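Local coordinates for activator of Hsp90 ATPase homologue 1/2-like C-terminal domain-containing protein (Mycobacterium smegmatis, PDB 3UID) that is of uncertain molecular function but belongs to the AHA1 family of the SRPBCC superfamily and is probably a type II toxin, structurally resembling Rv2035 of Mycobacterium tuberculosis, at residues R27-Q30 and I31-P35. Numbering follows the deposited sequence.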
ATOM      1  N   ARG A  27       2.835 -16.308   1.394  1.00  9.80           N
ATOM      2  CA  ARG A  27       2.644 -15.865   0.002  1.00  8.17           C
ATOM      3  C   ARG A  27       2.382 -14.356  -0.119  1.00  7.15           C
ATOM      4  O   ARG A  27       2.981 -13.680  -0.957  1.00  8.71           O
ATOM      5  CB  ARG A  27       1.494 -16.622  -0.669  1.00  8.45           C
ATOM      6  CG  ARG A  27       1.129 -16.018  -2.050  1.00 12.38           C
ATOM      7  CD  ARG A  27       2.242 -16.313  -3.026  1.00 11.61           C
ATOM      8  NE  ARG A  27       2.061 -15.671  -4.336  1.00 16.83           N
ATOM      9  CZ  ARG A  27       2.623 -14.515  -4.686  1.00 17.43           C
ATOM     10  NH1 ARG A  27       3.387 -13.853  -3.829  1.00 12.60           N
ATOM     11  NH2 ARG A  27       2.422 -14.015  -5.897  1.00 10.10           N
ATOM     12  N   ILE A  28       1.472 -13.830   0.698  1.00  6.01           N
ATOM     13  CA  ILE A  28       1.155 -12.413   0.674  1.00  7.44           C
ATOM     14  C   ILE A  28       2.378 -11.568   1.027  1.00  6.64           C
ATOM     15  O   ILE A  28       2.601 -10.516   0.442  1.00  7.27           O
ATOM     16  CB  ILE A  28      -0.041 -12.094   1.591  1.00  6.23           C
ATOM     17  CG1 ILE A  28      -1.241 -12.966   1.208  1.00  8.39           C
ATOM     18  CG2 ILE A  28      -0.413 -10.626   1.485  1.00  9.15           C
ATOM     19  CD1 ILE A  28      -1.752 -12.739  -0.216  1.00 10.12           C
ATOM     20  N   TRP A  29       3.186 -12.040   1.972  1.00  5.39           N
ATOM     21  CA  TRP A  29       4.394 -11.318   2.334  1.00  7.28           C
ATOM     22  C   TRP A  29       5.254 -11.037   1.097  1.00  9.50           C
ATOM     23  O   TRP A  29       5.815  -9.952   0.956  1.00  8.28           O
ATOM     24  CB  TRP A  29       5.214 -12.103   3.365  1.00 10.30           C
ATOM     25  CG  TRP A  29       6.466 -11.382   3.750  1.00  9.88           C
ATOM     26  CD1 TRP A  29       7.720 -11.567   3.231  1.00 10.67           C
ATOM     27  CD2 TRP A  29       6.581 -10.327   4.704  1.00  9.10           C
ATOM     28  NE1 TRP A  29       8.611 -10.712   3.829  1.00 10.31           N
ATOM     29  CE2 TRP A  29       7.936  -9.934   4.732  1.00  8.28           C
ATOM     30  CE3 TRP A  29       5.674  -9.686   5.553  1.00  9.48           C
ATOM     31  CZ2 TRP A  29       8.400  -8.929   5.574  1.00 10.66           C
ATOM     32  CZ3 TRP A  29       6.139  -8.680   6.381  1.00 11.45           C
ATOM     33  CH2 TRP A  29       7.485  -8.316   6.390  1.00  9.95           C
ATOM     34  N   GLN A  30       5.353 -12.021   0.212  1.00  8.67           N
ATOM     35  CA  GLN A  30       6.206 -11.909  -0.969  1.00  9.63           C
ATOM     36  C   GLN A  30       5.715 -10.900  -2.005  1.00  9.31           C
ATOM     37  O   GLN A  30       6.505 -10.432  -2.843  1.00 10.83           O
ATOM     38  CB  GLN A  30       6.413 -13.285  -1.613  1.00 11.29           C
ATOM     39  CG  GLN A  30       7.198 -14.248  -0.746  1.00 11.51           C
ATOM     40  CD  GLN A  30       8.602 -13.751  -0.407  1.00  9.63           C
ATOM     41  OE1 GLN A  30       9.218 -13.018  -1.190  1.00 18.79           O
ATOM     42  NE2 GLN A  30       9.101 -14.138   0.750  1.00 19.43           N
ATOM     43  N   ILE A  31       4.427 -10.569  -1.961  1.00  8.20           N
ATOM     44  CA  ILE A  31       3.889  -9.480  -2.780  1.00  9.96           C
ATOM     45  C   ILE A  31       4.649  -8.179  -2.483  1.00  9.59           C
ATOM     46  O   ILE A  31       4.965  -7.403  -3.398  1.00 10.92           O
ATOM     47  CB  ILE A  31       2.379  -9.260  -2.521  1.00  8.38           C
ATOM     48  CG1 ILE A  31       1.543 -10.489  -2.932  1.00 14.55           C
ATOM     49  CG2 ILE A  31       1.878  -7.985  -3.219  1.00 11.49           C
ATOM     50  CD1 ILE A  31       1.421 -10.676  -4.420  1.00 17.05           C
ATOM     51  N   TYR A  32       4.927  -7.940  -1.200  1.00  7.55           N
ATOM     52  CA  TYR A  32       5.592  -6.718  -0.753  1.00  7.70           C
ATOM     53  C   TYR A  32       7.110  -6.843  -0.727  1.00  6.60           C
ATOM     54  O   TYR A  32       7.815  -5.853  -0.899  1.00  9.74           O
ATOM     55  CB  TYR A  32       5.040  -6.301   0.619  1.00  8.96           C
ATOM     56  CG  TYR A  32       3.565  -6.048   0.504  1.00  6.70           C
ATOM     57  CD1 TYR A  32       3.088  -4.826   0.054  1.00  7.12           C
ATOM     58  CD2 TYR A  32       2.645  -7.059   0.767  1.00  8.55           C
ATOM     59  CE1 TYR A  32       1.724  -4.606  -0.110  1.00  7.35           C
ATOM     60  CE2 TYR A  32       1.279  -6.850   0.613  1.00  7.41           C
ATOM     61  CZ  TYR A  32       0.830  -5.619   0.181  1.00 10.10           C
ATOM     62  OH  TYR A  32      -0.516  -5.410   0.016  1.00  8.87           O
ATOM     63  N   ALA A  33       7.600  -8.064  -0.532  1.00  7.66           N
ATOM     64  CA  ALA A  33       9.032  -8.305  -0.421  1.00  6.54           C
ATOM     65  C   ALA A  33       9.727  -8.356  -1.774  1.00  8.52           C
ATOM     66  O   ALA A  33      10.925  -8.091  -1.871  1.00 12.21           O
ATOM     67  CB  ALA A  33       9.282  -9.596   0.356  1.00  8.41           C
ATOM     68  N   ASP A  34       8.981  -8.712  -2.817  1.00  8.90           N
ATOM     69  CA  ASP A  34       9.537  -8.788  -4.172  1.00  9.38           C
ATOM     70  C   ASP A  34       9.062  -7.578  -4.960  1.00  8.62           C
ATOM     71  O   ASP A  34       7.858  -7.444  -5.228  1.00  7.66           O
ATOM     72  CB  ASP A  34       9.058 -10.066  -4.857  1.00  9.05           C
ATOM     73  CG  ASP A  34       9.579 -10.212  -6.277  1.00 13.73           C
ATOM     74  OD1 ASP A  34      10.187  -9.259  -6.821  1.00 12.11           O
ATOM     75  OD2 ASP A  34       9.359 -11.297  -6.853  1.00 13.14           O
ATOM     76  N   PRO A  35       9.992  -6.672  -5.329  1.00  9.67           N
ATOM     77  CA  PRO A  35       9.534  -5.429  -5.957  1.00  8.11           C
ATOM     78  C   PRO A  35       8.846  -5.630  -7.304  1.00  8.24           C
ATOM     79  O   PRO A  35       8.034  -4.782  -7.683  1.00  8.79           O
ATOM     80  CB  PRO A  35      10.834  -4.623  -6.122  1.00  8.95           C
ATOM     81  CG  PRO A  35      11.899  -5.669  -6.217  1.00  8.90           C
ATOM     82  CD  PRO A  35      11.458  -6.736  -5.241  1.00 10.82           C
TER
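W29 and A33 meet one turn apart along helix 25-33. The methyl CB of A33 lies against the pyrrole part of the indole, 3.7 Å from W29 NE1. The tryptophan CG is anti to its own N (chi1 180°), which sets the ring beside its own carbonyl carbon, on the side of the next turn. The main chain joins the same two residues: A33 N bonds to W29 O at 3.0 Å. Y32 N shares that oxygen through a weak bond. On another side of the helix, I31 CD1 meets the R27 guanidinium obliquely, 3.8 Å from both NH1 and NH2. The bend of the arginine at chi2 (70°) turns the guanidinium back toward I31. R27 NH1 is also hydrogen-bonded to Q37 OE1 of the next helix. I28 CG2 touches Y32 CE2 at 4.2 Å. I28, I31 and Y32 all pack on I155 of helix 144-158, and Y32 OH is hydrogen-bonded to Y126 OH. At the end of the helix, D34 N bonds to Q30 O at 3.0 Å. The chain turns out of the helix at D34. Its OD1 accepts from R36 N and its OD2 from Q37 NE2. D34 is thus the N-cap of helix 35-42, at a tight helix-to-helix turn within the helix-grip (Bet v 1-like) fold of this family.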